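Local coordinates for protein catechol 2,3-dioxygenase (Pseudomonas sp. KL28, PDB 3HQ0) that probably catalyses the iron-dependent extradiol ring cleavage of catechol by dioxygen, giving (2Z,4E)-2-hydroxy-6-oxohexa-2,4-dienoate, at residues Val14-Leu19 against Tyr56-Ala61; Leu30-Thr35 against Val43-Trp48; Gly36-Gly41 against Glu100-Gly105; Leu214-Phe219 against Arg265-Met270. All blocks are in the same frame, centred on the assembly; numbering follows the deposited sequence.

How the contacts relate
Contacts 1, 2 and 3 all reach one mixed sheet in the N-terminal half of the chain. Across it strands 33-37, 43-46, 56-60 and 9-16 are neighbours, so contact 2 is directly continued by contact 1, with centres about 13 Å apart. Along the chain contact 2 is nested inside the loop closed by contact 1, while contact 3 crosses both. Contact 4 comes later, in the second sheet, and holds the iron; its centre lies about 16 Å from that of contact 1 and about 24 Å from that of contact 3. Tyr56, Cys47 and Leu30 pack on Phe219, so residues of the N-terminal domain pack behind the iron-bearing strand pair.

Contact 1 of 4, residues Val14-Leu19 against Tyr56-Ala61; sequences VRVLNL and YIIREA
Val14 and Val16 pair in parallel with Ile58 and Glu60, and the backbone bonds alternate in direction along the pair: Val14 N donates to Ile57 O at 2.8 Å, and Arg59 N to Val14 O at 3.0 Å. The tight part lies on the face that carries Val14, Val16 and Ile58. There Val14 CG2 comes obliquely to the phenol end of Tyr56, 3.4 Å from its OH, which is itself hydrogen-bonded to Tyr26. Farther along, methyl meets methyl, with Leu19 CD1 3.8 Å from Ile58 CD1, as the chain turns back over the strand to begin helix 19-29.

The other face and the C-terminal end are more open to solvent. Arg15 and Arg59 run side by side on that face, their guanidinium planes 54° apart. Arg15 CD sits 3.2 Å from Arg59 NH2 and 3.6 Å from Ala61 CB. Both arginines form salt bridges to Asp67, and Arg15 NE is hydrogen-bonded to Thr63 O. At the exposed end, Glu60 has CG anti to its backbone N (chi1 -176°) and stays extended beyond it. This carries OE2 to Leu19 N, 3.3 Å away and nearly straight at 170°, although the N-H arrives from above the carboxylate plane. Asn18, the N-cap residue, binds Glu21 N.

Pairing the first and last strands of a beta-alpha-beta-beta-beta unit is characteristic of the vicinal oxygen chelate fold. Chemically, a carboxylate at the start of helix 19-29 should interact favourably with the helix dipole, and the shared Asp67 probably offsets the like charges of the arginine pair.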
loop_
_atom_site.group_PDB
_atom_site.type_symbol
_atom_site.label_atom_id
_atom_site.label_comp_id
_atom_site.label_asym_id
_atom_site.label_seq_id
_atom_site.Cartn_x
_atom_site.Cartn_y
_atom_site.Cartn_z
ATOM N N VAL A 14 15.091 19.021 21.643
ATOM C CA VAL A 14 15.229 20.022 20.608
ATOM C C VAL A 14 14.745 21.373 21.103
ATOM O O VAL A 14 13.859 21.449 21.947
ATOM C CB VAL A 14 14.413 19.598 19.363
ATOM C CG1 VAL A 14 14.438 20.689 18.310
ATOM C CG2 VAL A 14 14.981 18.287 18.806
ATOM N N ARG A 15 15.338 22.429 20.562
ATOM C CA ARG A 15 14.998 23.799 20.927
ATOM C C ARG A 15 14.006 24.406 19.951
ATOM O O ARG A 15 14.224 24.376 18.741
ATOM C CB ARG A 15 16.247 24.680 20.925
ATOM C CG ARG A 15 17.373 24.225 21.826
ATOM C CD ARG A 15 18.417 25.321 21.920
ATOM N NE ARG A 15 19.120 25.532 20.658
ATOM C CZ ARG A 15 20.109 24.761 20.224
ATOM N NH1 ARG A 15 20.507 23.733 20.955
ATOM N NH2 ARG A 15 20.701 25.018 19.066
ATOM N N VAL A 16 12.930 24.978 20.484
ATOM C CA VAL A 16 11.918 25.626 19.656
ATOM C C VAL A 16 11.811 27.109 20.038
ATOM O O VAL A 16 11.823 27.448 21.217
ATOM C CB VAL A 16 10.555 24.937 19.831
ATOM C CG1 VAL A 16 10.612 23.552 19.223
ATOM C CG2 VAL A 16 10.207 24.838 21.305
ATOM N N LEU A 17 11.718 27.984 19.039
ATOM C CA LEU A 17 11.632 29.429 19.271
ATOM C C LEU A 17 10.395 29.874 20.033
ATOM O O LEU A 17 10.423 30.896 20.720
ATOM C CB LEU A 17 11.693 30.196 17.947
ATOM C CG LEU A 17 13.032 30.248 17.210
ATOM C CD1 LEU A 17 14.110 30.730 18.164
ATOM C CD2 LEU A 17 13.386 28.882 16.672
ATOM N N ASN A 18 9.309 29.121 19.898
ATOM C CA ASN A 18 8.064 29.439 20.587
ATOM C C ASN A 18 7.487 28.157 21.161
ATOM O O ASN A 18 6.962 27.318 20.433
ATOM C CB ASN A 18 7.070 30.084 19.621
ATOM C CG ASN A 18 5.739 30.382 20.274
ATOM O OD1 ASN A 18 4.956 29.479 20.552
ATOM N ND2 ASN A 18 5.484 31.655 20.539
ATOM N N LEU A 19 7.585 28.015 22.476
ATOM C CA LEU A 19 7.107 26.821 23.157
ATOM C C LEU A 19 5.653 26.476 22.869
ATOM O O LEU A 19 5.309 25.302 22.749
ATOM C CB LEU A 19 7.304 26.961 24.671
ATOM C CG LEU A 19 6.909 25.760 25.540
ATOM C CD1 LEU A 19 7.770 24.559 25.171
ATOM C CD2 LEU A 19 7.082 26.099 27.009
ATOM N N TYR A 56 10.905 12.546 22.646
ATOM C CA TYR A 56 11.077 13.880 22.079
ATOM C C TYR A 56 10.701 14.942 23.117
ATOM O O TYR A 56 9.576 14.942 23.631
ATOM C CB TYR A 56 10.193 14.038 20.839
ATOM C CG TYR A 56 10.713 15.032 19.828
ATOM C CD1 TYR A 56 11.786 14.712 18.997
ATOM C CD2 TYR A 56 10.129 16.293 19.696
ATOM C CE1 TYR A 56 12.262 15.619 18.057
ATOM C CE2 TYR A 56 10.597 17.213 18.760
ATOM C CZ TYR A 56 11.663 16.869 17.943
ATOM O OH TYR A 56 12.115 17.764 17.010
ATOM N N ILE A 57 11.646 15.841 23.411
ATOM C CA ILE A 57 11.441 16.907 24.392
ATOM C C ILE A 57 11.737 18.260 23.747
ATOM O O ILE A 57 12.744 18.418 23.055
ATOM C CB ILE A 57 12.381 16.736 25.626
ATOM C CG1 ILE A 57 12.208 15.343 26.241
ATOM C CG2 ILE A 57 12.078 17.800 26.680
ATOM C CD1 ILE A 57 12.911 14.232 25.468
ATOM N N ILE A 58 10.853 19.229 23.958
ATOM C CA ILE A 58 11.062 20.555 23.396
ATOM C C ILE A 58 11.345 21.574 24.498
ATOM O O ILE A 58 10.787 21.500 25.589
ATOM C CB ILE A 58 9.844 21.032 22.573
ATOM C CG1 ILE A 58 8.596 21.085 23.456
ATOM C CG2 ILE A 58 9.649 20.112 21.370
ATOM C CD1 ILE A 58 7.376 21.639 22.742
ATOM N N ARG A 59 12.208 22.530 24.189
ATOM C CA ARG A 59 12.594 23.555 25.147
ATOM C C ARG A 59 12.599 24.920 24.469
ATOM O O ARG A 59 13.247 25.098 23.435
ATOM C CB ARG A 59 13.994 23.230 25.689
ATOM C CG ARG A 59 14.529 24.174 26.739
ATOM C CD ARG A 59 15.898 23.708 27.203
ATOM N NE ARG A 59 16.936 23.970 26.209
ATOM C CZ ARG A 59 17.565 25.133 26.074
ATOM N NH1 ARG A 59 17.266 26.149 26.874
ATOM N NH2 ARG A 59 18.498 25.281 25.145
ATOM N N GLU A 60 11.872 25.881 25.035
ATOM C CA GLU A 60 11.853 27.214 24.452
ATOM C C GLU A 60 13.258 27.772 24.610
ATOM O O GLU A 60 13.834 27.718 25.694
ATOM C CB GLU A 60 10.839 28.118 25.167
ATOM C CG GLU A 60 10.701 29.497 24.526
ATOM C CD GLU A 60 9.508 30.294 25.050
ATOM O OE1 GLU A 60 9.479 30.618 26.259
ATOM O OE2 GLU A 60 8.593 30.594 24.250
ATOM N N ALA A 61 13.812 28.296 23.523
ATOM C CA ALA A 61 15.159 28.848 23.544
ATOM C C ALA A 61 15.337 29.931 22.489
ATOM O O ALA A 61 14.500 30.088 21.597
ATOM C CB ALA A 61 16.179 27.735 23.324
#

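Contact 2 of 4, residues Leu30-Thr35 against Val43-Trp48; sequences LGLVET and VYFKCW
Leu32 CB lies against Phe45, 3.7 Å from CD2, and the two side chains cross at about a right angle. Phe45 CG stands anti to its carbonyl carbon (chi1 -65°), which brings CD2 to Glu34 N and Val33 C and CE2 to Glu34 CB. Tyr26 and Ile58 also pack around this ring. Beside it, the extended Glu34 passes Val43 with CG 3.9 Å from CG1.

Val33, Thr35 and Lys46 occupy the opposite face. Lys46 CG takes the crowded position between backbone N and carbonyl carbon, and this chi1 of 75° sets it against Thr35 CG2 at 3.9 Å. The later bends at chi3 and chi4 fold Lys46 NZ back to Cys47 O at 2.6 Å; NZ also bonds Glu50 O.

The antiparallel backbone pairing rests on Val33 N to Lys46 O at 2.9 Å and Thr35 N to Tyr44 O at 2.9 Å. Beyond the Val33-Lys46 pair of this beta hairpin, a water continues the link, donating to Gly31 O (3.0 Å) and accepting from Trp48 N (2.7 Å).

A buried ammonium held in this way implies that its charge is probably met by the carbonyl dipoles of Cys47 and Glu50.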
loop_
_atom_site.group_PDB
_atom_site.type_symbol
_atom_site.label_atom_id
_atom_site.label_comp_id
_atom_site.label_asym_id
_atom_site.label_seq_id
_atom_site.Cartn_x
_atom_site.Cartn_y
_atom_site.Cartn_z
ATOM N N LEU A 30 2.329 16.498 13.922
ATOM C CA LEU A 30 3.119 15.275 13.920
ATOM C C LEU A 30 2.366 14.156 14.634
ATOM O O LEU A 30 2.536 12.983 14.320
ATOM C CB LEU A 30 4.487 15.499 14.578
ATOM C CG LEU A 30 5.396 14.261 14.573
ATOM C CD1 LEU A 30 5.593 13.748 13.131
ATOM C CD2 LEU A 30 6.736 14.621 15.202
ATOM N N GLY A 31 1.530 14.517 15.601
ATOM C CA GLY A 31 0.781 13.498 16.307
ATOM C C GLY A 31 1.562 12.738 17.363
ATOM O O GLY A 31 1.401 11.527 17.508
ATOM N N LEU A 32 2.425 13.439 18.090
ATOM C CA LEU A 32 3.177 12.822 19.173
ATOM C C LEU A 32 2.278 12.935 20.406
ATOM O O LEU A 32 1.423 13.822 20.472
ATOM C CB LEU A 32 4.484 13.573 19.409
ATOM C CG LEU A 32 5.760 13.018 18.770
ATOM C CD1 LEU A 32 5.450 12.321 17.459
ATOM C CD2 LEU A 32 6.754 14.137 18.583
ATOM N N VAL A 33 2.469 12.041 21.371
ATOM C CA VAL A 33 1.666 12.040 22.592
ATOM C C VAL A 33 2.361 12.801 23.717
ATOM O O VAL A 33 3.480 12.458 24.109
ATOM C CB VAL A 33 1.399 10.596 23.092
ATOM C CG1 VAL A 33 0.656 10.631 24.433
ATOM C CG2 VAL A 33 0.600 9.822 22.060
ATOM N N GLU A 34 1.690 13.825 24.239
ATOM C CA GLU A 34 2.243 14.620 25.329
ATOM C C GLU A 34 2.157 13.796 26.601
ATOM O O GLU A 34 1.108 13.246 26.920
ATOM C CB GLU A 34 1.465 15.929 25.505
ATOM C CG GLU A 34 2.122 16.869 26.503
ATOM C CD GLU A 34 1.391 18.191 26.660
ATOM O OE1 GLU A 34 1.097 18.851 25.634
ATOM O OE2 GLU A 34 1.125 18.570 27.818
ATOM N N THR A 35 3.259 13.708 27.332
ATOM C CA THR A 35 3.268 12.915 28.550
ATOM C C THR A 35 3.627 13.705 29.803
ATOM O O THR A 35 3.562 13.176 30.911
ATOM C CB THR A 35 4.241 11.732 28.407
ATOM O OG1 THR A 35 5.529 12.219 28.000
ATOM C CG2 THR A 35 3.725 10.752 27.364
ATOM N N VAL A 43 8.391 20.368 27.598
ATOM C CA VAL A 43 7.223 19.549 27.332
ATOM C C VAL A 43 7.715 18.255 26.701
ATOM O O VAL A 43 8.467 18.277 25.729
ATOM C CB VAL A 43 6.252 20.274 26.387
ATOM C CG1 VAL A 43 5.066 19.370 26.058
ATOM C CG2 VAL A 43 5.781 21.568 27.043
ATOM N N TYR A 44 7.290 17.135 27.277
ATOM C CA TYR A 44 7.692 15.807 26.827
ATOM C C TYR A 44 6.648 15.109 25.953
ATOM O O TYR A 44 5.444 15.232 26.183
ATOM C CB TYR A 44 7.991 14.922 28.043
ATOM C CG TYR A 44 9.073 15.449 28.977
ATOM C CD1 TYR A 44 8.954 16.700 29.584
ATOM C CD2 TYR A 44 10.199 14.682 29.269
ATOM C CE1 TYR A 44 9.936 17.178 30.462
ATOM C CE2 TYR A 44 11.182 15.145 30.147
ATOM C CZ TYR A 44 11.046 16.394 30.738
ATOM O OH TYR A 44 12.030 16.863 31.579
ATOM N N PHE A 45 7.132 14.374 24.953
ATOM C CA PHE A 45 6.275 13.612 24.042
ATOM C C PHE A 45 6.881 12.234 23.812
ATOM O O PHE A 45 8.081 12.032 24.023
ATOM C CB PHE A 45 6.180 14.269 22.659
ATOM C CG PHE A 45 5.509 15.595 22.649
ATOM C CD1 PHE A 45 6.244 16.763 22.834
ATOM C CD2 PHE A 45 4.139 15.686 22.426
ATOM C CE1 PHE A 45 5.621 18.006 22.793
ATOM C CE2 PHE A 45 3.512 16.920 22.386
ATOM C CZ PHE A 45 4.255 18.085 22.569
ATOM N N LYS A 46 6.046 11.296 23.376
ATOM C CA LYS A 46 6.494 9.953 23.032
ATOM C C LYS A 46 5.642 9.560 21.837
ATOM O O LYS A 46 4.559 10.117 21.652
ATOM C CB LYS A 46 6.275 8.966 24.179
ATOM C CG LYS A 46 4.848 8.507 24.411
ATOM C CD LYS A 46 4.822 7.443 25.495
ATOM C CE LYS A 46 3.708 6.449 25.281
ATOM N NZ LYS A 46 3.747 5.841 23.920
ATOM N N CYS A 47 6.131 8.650 20.998
ATOM C CA CYS A 47 5.324 8.203 19.864
ATOM C C CYS A 47 4.253 7.321 20.493
ATOM O O CYS A 47 4.494 6.738 21.548
ATOM C CB CYS A 47 6.172 7.401 18.873
ATOM S SG CYS A 47 7.340 8.412 17.989
ATOM N N TRP A 48 3.078 7.214 19.867
ATOM C CA TRP A 48 2.003 6.413 20.457
ATOM C C TRP A 48 2.338 4.946 20.687
ATOM O O TRP A 48 1.998 4.387 21.731
ATOM C CB TRP A 48 0.708 6.506 19.629
ATOM C CG TRP A 48 0.714 5.723 18.333
ATOM C CD1 TRP A 48 1.062 6.180 17.095
ATOM C CD2 TRP A 48 0.373 4.343 18.172
ATOM N NE1 TRP A 48 0.957 5.167 16.166
ATOM C CE2 TRP A 48 0.537 4.028 16.802
ATOM C CE3 TRP A 48 -0.051 3.340 19.050
ATOM C CZ2 TRP A 48 0.291 2.746 16.292
ATOM C CZ3 TRP A 48 -0.293 2.062 18.542
ATOM C CH2 TRP A 48 -0.120 1.779 17.176
HETATM O O HOH W 1 2.989 8.971 17.781
#

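Contact 3 of 4, residues Gly36-Gly41 against Glu100-Gly105; sequences GRDDQG and EMLETG
Asp38, whose CB rests on Leu102, has its carboxylate oxygen OD1 gripped by two groups: a salt bridge from Arg42 NH1 and a hydrogen bond with Tyr44 OH. The same phenol oxygen accepts from Leu102 N, so Tyr44 ties the two sides together without any direct hydrogen bond across them. Leu102 CG then reaches Asp38 CB at 3.5 Å, and its two methyls rest on neighbouring parts of the chain, CD1 3.6 Å from Arg37 N and CD2 as close to Asp38 CB.

At the solvent edge Gln40 and Glu100 cross at about a right angle, amide and carboxylate planes 85° apart. Gln40 NE2 comes only to 3.5 Å from Glu100 OE1, and a water lies near both side chains. Glu100 bends at chi2 (-80°) and turns OE2 to a salt bridge with Arg107.

Each side is a tight turn. Asp38 O accepts from Gly41 N at 3.0 Å in a type I turn, and Met101 O from Thr104 N at 3.1 Å in a type II turn. The arrangement sets the hairpin turn between strands 33-37 and 43-46 against the connection between strands 94-96 and 107-111, within a vicinal oxygen chelate domain.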
loop_
_atom_site.group_PDB
_atom_site.type_symbol
_atom_site.label_atom_id
_atom_site.label_comp_id
_atom_site.label_asym_id
_atom_site.label_seq_id
_atom_site.Cartn_x
_atom_site.Cartn_y
_atom_site.Cartn_z
ATOM N N GLY A 36 4.009 14.967 29.635
ATOM C CA GLY A 36 4.353 15.772 30.792
ATOM C C GLY A 36 4.973 17.115 30.472
ATOM O O GLY A 36 5.296 17.411 29.317
ATOM N N ARG A 37 5.132 17.929 31.515
ATOM C CA ARG A 37 5.725 19.260 31.417
ATOM C C ARG A 37 6.366 19.545 32.781
ATOM O O ARG A 37 5.676 19.575 33.799
ATOM C CB ARG A 37 4.625 20.274 31.093
ATOM C CG ARG A 37 3.841 19.864 29.852
ATOM C CD ARG A 37 2.486 20.526 29.727
ATOM N NE ARG A 37 2.574 21.932 29.355
ATOM C CZ ARG A 37 1.657 22.556 28.623
ATOM N NH1 ARG A 37 0.599 21.886 28.186
ATOM N NH2 ARG A 37 1.786 23.845 28.341
ATOM N N ASP A 38 7.683 19.734 32.800
ATOM C CA ASP A 38 8.396 19.968 34.052
ATOM C C ASP A 38 8.531 21.429 34.479
ATOM O O ASP A 38 8.122 22.343 33.764
ATOM C CB ASP A 38 9.780 19.314 33.993
ATOM C CG ASP A 38 10.681 19.939 32.952
ATOM O OD1 ASP A 38 11.634 19.257 32.521
ATOM O OD2 ASP A 38 10.451 21.109 32.571
ATOM N N ASP A 39 9.113 21.631 35.658
ATOM C CA ASP A 39 9.295 22.967 36.216
ATOM C C ASP A 39 10.088 23.897 35.303
ATOM O O ASP A 39 9.785 25.086 35.204
ATOM C CB ASP A 39 9.989 22.878 37.583
ATOM C CG ASP A 39 9.210 22.036 38.582
ATOM O OD1 ASP A 39 7.966 22.147 38.607
ATOM O OD2 ASP A 39 9.840 21.272 39.350
ATOM N N GLN A 40 11.098 23.351 34.634
ATOM C CA GLN A 40 11.939 24.137 33.740
ATOM C C GLN A 40 11.207 24.677 32.517
ATOM O O GLN A 40 11.724 25.550 31.815
ATOM C CB GLN A 40 13.125 23.300 33.272
ATOM C CG GLN A 40 14.039 22.829 34.378
ATOM C CD GLN A 40 15.257 22.127 33.829
ATOM O OE1 GLN A 40 15.966 22.671 32.981
ATOM N NE2 GLN A 40 15.513 20.915 34.308
ATOM N N GLY A 41 10.013 24.156 32.254
ATOM C CA GLY A 41 9.251 24.615 31.105
ATOM C C GLY A 41 9.351 23.714 29.881
ATOM O O GLY A 41 8.975 24.109 28.773
ATOM N N GLU A 100 16.172 14.674 36.978
ATOM C CA GLU A 100 16.484 15.953 36.358
ATOM C C GLU A 100 15.566 16.059 35.144
ATOM O O GLU A 100 15.158 17.150 34.744
ATOM C CB GLU A 100 17.958 16.019 35.951
ATOM C CG GLU A 100 18.442 17.422 35.570
ATOM C CD GLU A 100 18.049 17.816 34.160
ATOM O OE1 GLU A 100 18.357 18.951 33.738
ATOM O OE2 GLU A 100 17.436 16.984 33.469
ATOM N N MET A 101 15.257 14.909 34.557
ATOM C CA MET A 101 14.331 14.835 33.433
ATOM C C MET A 101 13.160 14.070 34.028
ATOM O O MET A 101 13.361 13.117 34.784
ATOM C CB MET A 101 14.931 14.057 32.246
ATOM C CG MET A 101 15.514 14.951 31.149
ATOM S SD MET A 101 16.039 14.105 29.616
ATOM C CE MET A 101 14.503 13.217 29.169
ATOM N N LEU A 102 11.939 14.496 33.721
ATOM C CA LEU A 102 10.768 13.815 34.250
ATOM C C LEU A 102 10.831 12.320 33.965
ATOM O O LEU A 102 11.178 11.893 32.856
ATOM C CB LEU A 102 9.484 14.378 33.631
ATOM C CG LEU A 102 9.084 15.841 33.839
ATOM C CD1 LEU A 102 7.868 16.133 32.976
ATOM C CD2 LEU A 102 8.772 16.117 35.307
ATOM N N GLU A 103 10.508 11.527 34.978
ATOM C CA GLU A 103 10.463 10.080 34.849
ATOM C C GLU A 103 11.707 9.419 34.256
ATOM O O GLU A 103 11.638 8.290 33.779
ATOM C CB GLU A 103 9.245 9.698 34.005
ATOM C CG GLU A 103 7.919 10.248 34.525
ATOM C CD GLU A 103 7.539 9.661 35.871
ATOM O OE1 GLU A 103 7.701 8.439 36.041
ATOM O OE2 GLU A 103 7.069 10.411 36.755
ATOM N N THR A 104 12.844 10.101 34.299
ATOM C CA THR A 104 14.059 9.538 33.731
ATOM C C THR A 104 15.160 9.327 34.763
ATOM O O THR A 104 15.443 10.206 35.574
ATOM C CB THR A 104 14.591 10.442 32.615
ATOM O OG1 THR A 104 13.530 10.727 31.698
ATOM C CG2 THR A 104 15.727 9.757 31.866
ATOM N N GLY A 105 15.777 8.152 34.724
ATOM C CA GLY A 105 16.850 7.853 35.651
ATOM C C GLY A 105 18.053 8.715 35.336
ATOM O O GLY A 105 17.993 9.566 34.445
HETATM O O HOH W 2 17.962 21.283 31.737
#

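Contact 4 of 4, residues Leu214-Phe219 against Arg265-Met270; sequences LHHCSF and RFETFM. With FE (Fe (III) ion), chain E.
Strands 214-219 and 265-270 run parallel, with Glu267 N to Cys217 O at 2.8 Å and Phe269 N to Phe219 O at 3.1 Å, after a classic beta bulge in which His215 and His216 both face Leu156 of strand 151-159.

His216 and Glu267 converge on the iron. His216 CG lies between the backbone N and carbonyl carbon (chi1 72°), turning NE2 to the metal at 2.4 Å. Glu267 reaches across from the neighbouring strand and binds through one oxygen, OE1, at 2.2 Å, its carboxylate at 90° to the imidazole plane. Ser218 OG donates to the same Glu267 OE1 at 2.9 Å, from above the carboxylate plane, while OE2 is hydrogen-bonded to Thr255. The carboxylate is thus fixed at both oxygens, and His154 supplies the third protein ligand.

Away from the metal, Arg265 bends at chi3 so that its guanidinium lies flat on His215, centres 3.9 Å apart and planes at 22°. NH1 also donates to His215 O at 3.1 Å, and Arg265 NE is salt-bridged to Asp242. On the opposite face of the sheet, Phe219 meets Tyr56 edge-to-face.

Two histidines and one glutamate form the facial triad of extradiol dioxygenases. The chemistry implies a carboxylate that binds iron through one oxygen and is positioned by second-shell Ser218 and Thr255, consistent with metal positions on the other side serving catechol and dioxygen, as in relatives.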
loop_
_atom_site.group_PDB
_atom_site.type_symbol
_atom_site.label_atom_id
_atom_site.label_comp_id
_atom_site.label_asym_id
_atom_site.label_seq_id
_atom_site.Cartn_x
_atom_site.Cartn_y
_atom_site.Cartn_z
ATOM N N LEU A 214 22.247 20.119 13.853
ATOM C CA LEU A 214 21.213 19.092 13.764
ATOM C C LEU A 214 20.584 19.147 12.375
ATOM O O LEU A 214 19.962 20.154 12.007
ATOM C CB LEU A 214 20.136 19.330 14.833
ATOM C CG LEU A 214 18.867 18.454 14.961
ATOM C CD1 LEU A 214 17.697 19.167 14.306
ATOM C CD2 LEU A 214 19.081 17.067 14.375
ATOM N N HIS A 215 20.771 18.093 11.584
ATOM C CA HIS A 215 20.161 18.070 10.263
ATOM C C HIS A 215 18.697 17.712 10.496
ATOM O O HIS A 215 17.803 18.468 10.123
ATOM C CB HIS A 215 20.812 17.028 9.357
ATOM C CG HIS A 215 20.275 17.030 7.959
ATOM N ND1 HIS A 215 20.590 18.009 7.042
ATOM C CD2 HIS A 215 19.427 16.185 7.328
ATOM C CE1 HIS A 215 19.962 17.767 5.906
ATOM N NE2 HIS A 215 19.249 16.664 6.052
ATOM N N HIS A 216 18.456 16.558 11.115
ATOM C CA HIS A 216 17.086 16.150 11.410
ATOM C C HIS A 216 16.956 15.002 12.388
ATOM O O HIS A 216 17.883 14.212 12.580
ATOM C CB HIS A 216 16.335 15.742 10.124
ATOM C CG HIS A 216 16.782 14.436 9.540
ATOM N ND1 HIS A 216 17.831 14.333 8.651
ATOM C CD2 HIS A 216 16.331 13.173 9.734
ATOM C CE1 HIS A 216 18.009 13.066 8.323
ATOM N NE2 HIS A 216 17.112 12.341 8.968
ATOM N N CYS A 217 15.783 14.932 13.004
ATOM C CA CYS A 217 15.425 13.836 13.895
ATOM C C CYS A 217 14.451 13.049 13.028
ATOM O O CYS A 217 13.718 13.649 12.236
ATOM C CB CYS A 217 14.724 14.350 15.145
ATOM S SG CYS A 217 15.880 14.897 16.400
ATOM N N SER A 218 14.429 11.726 13.155
ATOM C CA SER A 218 13.539 10.939 12.306
ATOM C C SER A 218 12.500 10.093 13.010
ATOM O O SER A 218 12.755 9.526 14.077
ATOM C CB SER A 218 14.364 10.048 11.370
ATOM O OG SER A 218 13.512 9.213 10.605
ATOM N N PHE A 219 11.327 10.001 12.381
ATOM C CA PHE A 219 10.208 9.228 12.911
ATOM C C PHE A 219 9.714 8.180 11.915
ATOM O O PHE A 219 9.440 8.480 10.751
ATOM C CB PHE A 219 9.069 10.172 13.314
ATOM C CG PHE A 219 9.452 11.130 14.402
ATOM C CD1 PHE A 219 10.129 12.303 14.105
ATOM C CD2 PHE A 219 9.191 10.822 15.740
ATOM C CE1 PHE A 219 10.551 13.167 15.124
ATOM C CE2 PHE A 219 9.606 11.671 16.763
ATOM C CZ PHE A 219 10.288 12.849 16.456
ATOM N N ARG A 265 14.280 20.529 11.346
ATOM C CA ARG A 265 13.876 19.568 10.323
ATOM C C ARG A 265 13.674 18.181 10.939
ATOM O O ARG A 265 14.468 17.729 11.762
ATOM C CB ARG A 265 14.930 19.477 9.216
ATOM C CG ARG A 265 14.573 18.471 8.135
ATOM C CD ARG A 265 15.746 18.110 7.237
ATOM N NE ARG A 265 16.109 19.147 6.271
ATOM C CZ ARG A 265 17.210 19.893 6.340
ATOM N NH1 ARG A 265 18.067 19.732 7.340
ATOM N NH2 ARG A 265 17.468 20.789 5.392
ATOM N N PHE A 266 12.591 17.519 10.559
ATOM C CA PHE A 266 12.328 16.177 11.047
ATOM C C PHE A 266 11.996 15.317 9.835
ATOM O O PHE A 266 11.719 15.846 8.758
ATOM C CB PHE A 266 11.162 16.178 12.040
ATOM C CG PHE A 266 9.860 16.623 11.440
ATOM C CD1 PHE A 266 8.935 15.692 10.983
ATOM C CD2 PHE A 266 9.562 17.976 11.326
ATOM C CE1 PHE A 266 7.722 16.110 10.419
ATOM C CE2 PHE A 266 8.362 18.399 10.769
ATOM C CZ PHE A 266 7.441 17.464 10.316
ATOM N N GLU A 267 12.045 14.000 10.004
ATOM C CA GLU A 267 11.735 13.088 8.903
ATOM C C GLU A 267 10.661 12.080 9.289
ATOM O O GLU A 267 10.623 11.611 10.423
ATOM C CB GLU A 267 12.992 12.323 8.463
ATOM C CG GLU A 267 12.700 11.054 7.644
ATOM C CD GLU A 267 13.956 10.269 7.291
ATOM O OE1 GLU A 267 14.801 10.076 8.176
ATOM O OE2 GLU A 267 14.093 9.834 6.134
ATOM N N THR A 268 9.780 11.769 8.339
ATOM C CA THR A 268 8.739 10.766 8.548
ATOM C C THR A 268 8.956 9.802 7.381
ATOM O O THR A 268 8.725 10.169 6.230
ATOM C CB THR A 268 7.311 11.363 8.459
ATOM O OG1 THR A 268 7.097 11.916 7.154
ATOM C CG2 THR A 268 7.115 12.437 9.516
ATOM N N PHE A 269 9.415 8.586 7.679
ATOM C CA PHE A 269 9.695 7.601 6.643
ATOM C C PHE A 269 9.293 6.187 7.030
ATOM O O PHE A 269 8.782 5.934 8.125
ATOM C CB PHE A 269 11.192 7.577 6.337
ATOM C CG PHE A 269 11.985 6.749 7.317
ATOM C CD1 PHE A 269 12.127 7.157 8.641
ATOM C CD2 PHE A 269 12.537 5.527 6.931
ATOM C CE1 PHE A 269 12.805 6.358 9.571
ATOM C CE2 PHE A 269 13.217 4.722 7.853
ATOM C CZ PHE A 269 13.348 5.142 9.173
ATOM N N MET A 270 9.548 5.270 6.103
ATOM C CA MET A 270 9.293 3.853 6.292
ATOM C C MET A 270 10.099 3.141 5.211
ATOM O O MET A 270 10.362 3.713 4.154
ATOM C CB MET A 270 7.797 3.546 6.171
ATOM C CG MET A 270 7.276 3.326 4.772
ATOM S SD MET A 270 7.567 1.645 4.210
ATOM C CE MET A 270 7.004 0.689 5.627
HETATM FE FE FE E . 16.979 9.984 8.410
HETATM O O HOH W 3 17.244 21.083 11.459
#